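Response regulator protein (Burkholderia pseudomallei, PDB 3RQI) probably acts as a two-component transcriptional response regulator, with a receiver domain phosphorylated on aspartate and a Fis-type helix-turn-helix domain likely to bind DNA. Local coordinates at residues R81-T86 with E113-A118; A102-A107 with T121-V126. All coordinates share one frame; numbering follows the deposited sequence. Where two conformers were deposited one is given.

Contact 1: residues R81-T86 with E113-A118; sequences RILVLT and ESILAA. With SO4 (sulfate ion), chain D.
In the core of the receiver domain, Leu-83 and Leu-85 of strand 81-86 pack against Ile-115 and Ala-118 of the helix that covers one face of the sheet. The two short axes approach to 9.4 Å, with their N-to-C directions 132° apart. Leu-83 forks over the helix: its CD1 rests on Ala-118 CB at 3.9 Å, and its CD2 meets Ile-115 CG2 at 3.8 Å. With CG anti to the backbone N (chi1 166°), the leucine extends far enough from the strand for both branches to reach the helix. The small methyl of Ala-118 suits a place where the helix backbone comes near the sheet. Ile-115 starts out along the sheet rather than at it, but its two branches divide the work. CG2 takes Leu-83, while the longer arm ends in CD1, 3.6 Å from Leu-85 CD2; it crosses both leucines at about a right angle.

Strand 81-86 belongs to the five-stranded parallel sheet of the CheY-like fold, in strand order 2-1-3-4-5. Helix 17-29 shares this face, setting Phe-19 against Leu-85 and Leu-23 against Ile-115. At the strand's end, Thr-86 OG1 bonds to the phosphoryl group on Asp-58, as the conserved hydroxyl does in activated receivers.

Arg-81, at the other end, bends at chi2 and chi3 and turns its guanidinium edge to a sulfate. NH1 bonds to sulfate O4 at 3.1 Å, and NH2 reaches sulfate O1, also at 3.1 Å. NH2 further gives a bond to a water at 2.8 Å, which donates to Ala-118 O at 2.7 Å, while NE bonds to Leu-119 O. A cationic side chain would probably be favoured beside these carbonyls at the C-terminal end of the helix.

Contact 2: residues A102-A107 with T121-V126; sequences ADNYLA and TNASEV. With SO4 (sulfate ion), chain D.
Asn-104, on an edge strand of the sheet, points its side chain at the first turn of helix 123-133 and packs against Ala-123 and Ser-124. Its CB lies against Leu-83 CD1 at 3.8 Å. From there CG extends anti to the backbone N, and a chi2 of -7° swings OD1 back along the residue's own chain. OD1 consequently accepts a weak bond from Tyr-105 N, 2.9 Å away, and also faces Ser-124 CB at 4.0 Å. ND2 lies 3.8 Å from Ala-123 CB, a van der Waals contact, and gives its hydrogen bonds elsewhere, to Ala-118 O and Gln-127 OE1. Asparagine suits this buried spot because one short amide accepts from its own strand through OD1 and donates through ND2 to the end of helix 112-118 and a side chain of the next helix, while alanine and serine are small enough to let the helix come close.

Ser-124 places OG between its backbone N and carbonyl carbon (chi1 62°), where it bonds to Gln-96 and Lys-99 of the second subunit, the lysine also reaching Asp-103 O and the sulfate. Just before the helix, Asn-122 takes a left-handed backbone conformation (phi 71°), which asparagine tolerates well, and its N donates to sulfate O1 at 2.8 Å. The start of a helix would probably welcome such an anion.

Tyr-105 is buried, its OH bonded to Thr-93 and Ser-90, consistent with the inward-turned aromatic of activated receivers. Strand 104-107 and helix 123-133, met here by helix 91-100 of the second subunit, form the face through which many CheY-like receiver domains dimerise.

Overall arrangement
After the first three strands of the sheet, the chain lays down strand 81-86, passes through helix 91-100 to edge strand 104-107, and then enters helices 112-118 and 123-133. Contact 1 closes a loop of 26 intervening residues when 113-118 returns to cover strand 81-86. Contact 2 begins within that loop, at 102-107, but closes beyond it at 121-126, so the two cross. The neighbouring strands are stitched by Val-84 O to Leu-106 N at 2.8 Å. Contact 1 thus fastens helix 112-118 to the sheet interior, and contact 2 fastens the following helix to its edge. One sulfate touches both, and both border the second subunit.

Contact 1: residues R81-T86 with E113-A118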
loop_
_atom_site.group_PDB
_atom_site.type_symbol
_atom_site.label_atom_id
_atom_site.label_comp_id
_atom_site.label_asym_id
_atom_site.label_seq_id
_atom_site.Cartn_x
_atom_site.Cartn_y
_atom_site.Cartn_z
ATOM N N ARG A 81 2.118 13.293 -13.913
ATOM C CA ARG A 81 1.502 12.185 -13.145
ATOM C C ARG A 81 2.567 11.117 -12.989
ATOM O O ARG A 81 3.225 10.765 -13.947
ATOM C CB ARG A 81 0.293 11.612 -13.892
ATOM C CG ARG A 81 -0.752 12.599 -14.393
ATOM C CD ARG A 81 -1.736 13.094 -13.375
ATOM N NE ARG A 81 -2.349 12.051 -12.527
ATOM C CZ ARG A 81 -2.950 12.321 -11.373
ATOM N NH1 ARG A 81 -3.031 13.579 -10.929
ATOM N NH2 ARG A 81 -3.459 11.343 -10.637
ATOM N N ILE A 82 2.773 10.624 -11.769
ATOM C CA ILE A 82 3.873 9.727 -11.490
ATOM C C ILE A 82 3.318 8.435 -10.894
ATOM O O ILE A 82 2.572 8.451 -9.902
ATOM C CB ILE A 82 4.888 10.412 -10.509
ATOM C CG1 ILE A 82 5.564 11.625 -11.210
ATOM C CG2 ILE A 82 5.932 9.408 -10.056
ATOM C CD1 ILE A 82 6.477 12.414 -10.287
ATOM N N LEU A 83 3.674 7.296 -11.497
ATOM C CA LEU A 83 3.134 5.993 -11.081
ATOM C C LEU A 83 4.327 5.097 -10.723
ATOM O O LEU A 83 5.260 4.927 -11.531
ATOM C CB LEU A 83 2.376 5.360 -12.272
ATOM C CG LEU A 83 2.018 3.876 -12.151
ATOM C CD1 LEU A 83 0.877 3.649 -11.084
ATOM C CD2 LEU A 83 1.607 3.309 -13.541
ATOM N N VAL A 84 4.306 4.519 -9.540
ATOM C CA VAL A 84 5.266 3.426 -9.213
ATOM C C VAL A 84 4.761 2.164 -9.868
ATOM O O VAL A 84 3.562 1.804 -9.775
ATOM C CB VAL A 84 5.425 3.181 -7.683
ATOM C CG1 VAL A 84 6.237 1.862 -7.411
ATOM C CG2 VAL A 84 6.103 4.397 -7.013
ATOM N N LEU A 85 5.647 1.512 -10.605
ATOM C CA LEU A 85 5.268 0.261 -11.301
ATOM C C LEU A 85 6.336 -0.787 -10.936
ATOM O O LEU A 85 7.509 -0.657 -11.333
ATOM C CB LEU A 85 5.204 0.501 -12.826
ATOM C CG LEU A 85 4.923 -0.759 -13.682
ATOM C CD1 LEU A 85 3.582 -1.374 -13.292
ATOM C CD2 LEU A 85 4.936 -0.373 -15.147
ATOM N N THR A 86 5.958 -1.790 -10.119
ATOM C CA THR A 86 6.997 -2.622 -9.435
ATOM C C THR A 86 6.693 -4.105 -9.335
ATOM O O THR A 86 5.549 -4.499 -9.075
ATOM C CB THR A 86 7.335 -2.076 -8.007
ATOM O OG1 THR A 86 8.328 -2.864 -7.371
ATOM C CG2 THR A 86 6.129 -2.019 -7.127
ATOM N N GLU A 113 -2.908 -0.492 -21.108
ATOM C CA GLU A 113 -4.214 0.100 -20.727
ATOM C C GLU A 113 -4.352 0.358 -19.222
ATOM O O GLU A 113 -4.809 1.435 -18.811
ATOM C CB GLU A 113 -5.403 -0.744 -21.247
ATOM N N SER A 114 -3.926 -0.596 -18.396
ATOM C CA SER A 114 -4.074 -0.435 -16.946
ATOM C C SER A 114 -3.066 0.563 -16.368
ATOM O O SER A 114 -3.355 1.262 -15.393
ATOM C CB SER A 114 -4.027 -1.768 -16.231
ATOM O OG SER A 114 -2.745 -2.304 -16.182
ATOM N N ILE A 115 -1.903 0.632 -17.010
ATOM C CA ILE A 115 -0.876 1.614 -16.616
ATOM C C ILE A 115 -1.429 3.009 -16.898
ATOM O O ILE A 115 -1.414 3.857 -16.011
ATOM C CB ILE A 115 0.470 1.362 -17.360
ATOM C CG1 ILE A 115 1.143 0.138 -16.755
ATOM C CG2 ILE A 115 1.437 2.595 -17.235
ATOM C CD1 ILE A 115 2.280 -0.381 -17.581
ATOM N N LEU A 116 -1.954 3.236 -18.119
ATOM C CA LEU A 116 -2.598 4.516 -18.440
ATOM C C LEU A 116 -3.772 4.838 -17.502
ATOM O O LEU A 116 -3.899 5.986 -17.043
ATOM C CB LEU A 116 -3.011 4.576 -19.926
ATOM C CG LEU A 116 -1.819 4.631 -20.904
ATOM C CD1 LEU A 116 -2.247 4.399 -22.380
ATOM C CD2 LEU A 116 -0.995 5.931 -20.787
ATOM N N ALA A 117 -4.625 3.839 -17.221
ATOM C CA ALA A 117 -5.761 4.026 -16.296
ATOM C C ALA A 117 -5.292 4.520 -14.923
ATOM O O ALA A 117 -5.870 5.466 -14.336
ATOM C CB ALA A 117 -6.580 2.693 -16.156
ATOM N N ALA A 118 -4.220 3.899 -14.442
ATOM C CA ALA A 118 -3.661 4.168 -13.097
ATOM C C ALA A 118 -3.055 5.568 -13.004
ATOM O O ALA A 118 -2.936 6.155 -11.917
ATOM C CB ALA A 118 -2.654 3.136 -12.753
HETATM S S SO4 D . -5.437 12.504 -7.647
HETATM O O1 SO4 D . -5.633 11.311 -8.431
HETATM O O2 SO4 D . -6.621 13.363 -7.787
HETATM O O3 SO4 D . -5.242 12.107 -6.246
HETATM O O4 SO4 D . -4.255 13.256 -8.093
HETATM O O HOH W 1 -3.570 8.575 -10.925
#

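Contact 2: residues A102-A107 with T121-V126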
loop_
_atom_site.group_PDB
_atom_site.type_symbol
_atom_site.label_atom_id
_atom_site.label_comp_id
_atom_site.label_asym_id
_atom_site.label_seq_id
_atom_site.Cartn_x
_atom_site.Cartn_y
_atom_site.Cartn_z
ATOM N N ALA A 102 4.294 10.294 -5.183
ATOM C CA ALA A 102 3.713 9.472 -6.251
ATOM C C ALA A 102 2.196 9.624 -6.277
ATOM O O ALA A 102 1.526 9.661 -5.232
ATOM C CB ALA A 102 4.077 8.021 -6.114
ATOM N N ASP A 103 1.652 9.663 -7.484
ATOM C CA ASP A 103 0.209 9.714 -7.639
ATOM C C ASP A 103 -0.492 8.354 -7.515
ATOM O O ASP A 103 -1.668 8.303 -7.169
ATOM C CB ASP A 103 -0.183 10.392 -8.974
ATOM C CG ASP A 103 0.329 11.794 -9.068
ATOM O OD1 ASP A 103 -0.204 12.665 -8.335
ATOM O OD2 ASP A 103 1.278 12.030 -9.830
ATOM N N ASN A 104 0.206 7.255 -7.832
ATOM C CA ASN A 104 -0.413 5.939 -7.740
ATOM C C ASN A 104 0.656 4.865 -7.739
ATOM O O ASN A 104 1.867 5.161 -7.855
ATOM C CB ASN A 104 -1.408 5.711 -8.908
ATOM C CG ASN A 104 -2.540 4.791 -8.539
ATOM O OD1 ASN A 104 -2.561 4.188 -7.440
ATOM N ND2 ASN A 104 -3.506 4.660 -9.462
ATOM N N TYR A 105 0.227 3.611 -7.609
ATOM C CA TYR A 105 1.198 2.532 -7.421
ATOM C C TYR A 105 0.544 1.287 -7.967
ATOM O O TYR A 105 -0.615 1.009 -7.661
ATOM C CB TYR A 105 1.485 2.419 -5.916
ATOM C CG TYR A 105 2.487 1.367 -5.412
ATOM C CD1 TYR A 105 3.668 1.779 -4.783
ATOM C CD2 TYR A 105 2.217 -0.021 -5.533
ATOM C CE1 TYR A 105 4.570 0.854 -4.247
ATOM C CE2 TYR A 105 3.108 -0.958 -5.020
ATOM C CZ TYR A 105 4.270 -0.511 -4.371
ATOM O OH TYR A 105 5.136 -1.427 -3.861
ATOM N N LEU A 106 1.251 0.575 -8.841
ATOM C CA LEU A 106 0.745 -0.677 -9.443
ATOM C C LEU A 106 1.774 -1.790 -9.395
ATOM O O LEU A 106 2.982 -1.571 -9.609
ATOM C CB LEU A 106 0.407 -0.452 -10.910
ATOM C CG LEU A 106 -0.924 0.125 -11.376
ATOM C CD1 LEU A 106 -0.932 -0.148 -12.899
ATOM C CD2 LEU A 106 -2.098 -0.547 -10.673
ATOM N N ALA A 107 1.292 -2.990 -9.058
ATOM C CA ALA A 107 2.125 -4.194 -9.182
ATOM C C ALA A 107 2.284 -4.655 -10.626
ATOM O O ALA A 107 1.299 -4.680 -11.401
ATOM C CB ALA A 107 1.529 -5.331 -8.339
ATOM N N THR A 121 -6.416 11.149 -13.210
ATOM C CA THR A 121 -6.946 11.799 -12.003
ATOM C C THR A 121 -7.986 10.900 -11.332
ATOM O O THR A 121 -8.804 10.277 -12.008
ATOM C CB THR A 121 -7.595 13.164 -12.318
ATOM O OG1 THR A 121 -8.700 12.977 -13.208
ATOM C CG2 THR A 121 -6.576 14.080 -12.974
ATOM N N ASN A 122 -7.934 10.843 -10.009
ATOM C CA ASN A 122 -8.912 10.103 -9.190
ATOM C C ASN A 122 -8.798 8.571 -9.305
ATOM O O ASN A 122 -9.623 7.863 -8.720
ATOM C CB ASN A 122 -10.353 10.525 -9.482
ATOM C CG ASN A 122 -10.619 12.011 -9.187
ATOM O OD1 ASN A 122 -10.360 12.499 -8.069
ATOM N ND2 ASN A 122 -11.180 12.728 -10.181
ATOM N N ALA A 123 -7.792 8.075 -10.024
ATOM C CA ALA A 123 -7.696 6.604 -10.207
ATOM C C ALA A 123 -7.568 5.864 -8.894
ATOM O O ALA A 123 -8.265 4.849 -8.666
ATOM C CB ALA A 123 -6.553 6.237 -11.162
ATOM N N SER A 124 -6.735 6.401 -7.998
ATOM C CA SER A 124 -6.554 5.795 -6.674
ATOM C C SER A 124 -7.852 5.695 -5.876
ATOM O O SER A 124 -8.093 4.674 -5.227
ATOM C CB SER A 124 -5.426 6.484 -5.837
ATOM O OG SER A 124 -5.734 7.862 -5.578
ATOM N N GLU A 125 -8.669 6.752 -5.912
ATOM C CA GLU A 125 -9.926 6.723 -5.149
ATOM C C GLU A 125 -10.836 5.617 -5.672
ATOM O O GLU A 125 -11.413 4.892 -4.861
ATOM C CB GLU A 125 -10.635 8.089 -5.131
ATOM C CG GLU A 125 -11.940 8.172 -4.283
ATOM C CD GLU A 125 -11.845 7.527 -2.912
ATOM O OE1 GLU A 125 -12.496 6.474 -2.695
ATOM O OE2 GLU A 125 -11.124 8.064 -2.046
ATOM N N VAL A 126 -10.941 5.460 -6.994
ATOM C CA VAL A 126 -11.750 4.362 -7.595
ATOM C C VAL A 126 -11.202 2.986 -7.206
ATOM O O VAL A 126 -11.950 2.062 -6.839
ATOM C CB VAL A 126 -11.786 4.472 -9.143
ATOM C CG1 VAL A 126 -12.658 3.346 -9.769
ATOM C CG2 VAL A 126 -12.424 5.777 -9.527
HETATM S S SO4 D . -5.437 12.504 -7.647
HETATM O O1 SO4 D . -5.633 11.311 -8.431
HETATM O O2 SO4 D . -6.621 13.363 -7.787
HETATM O O3 SO4 D . -5.242 12.107 -6.246
HETATM O O4 SO4 D . -4.255 13.256 -8.093
#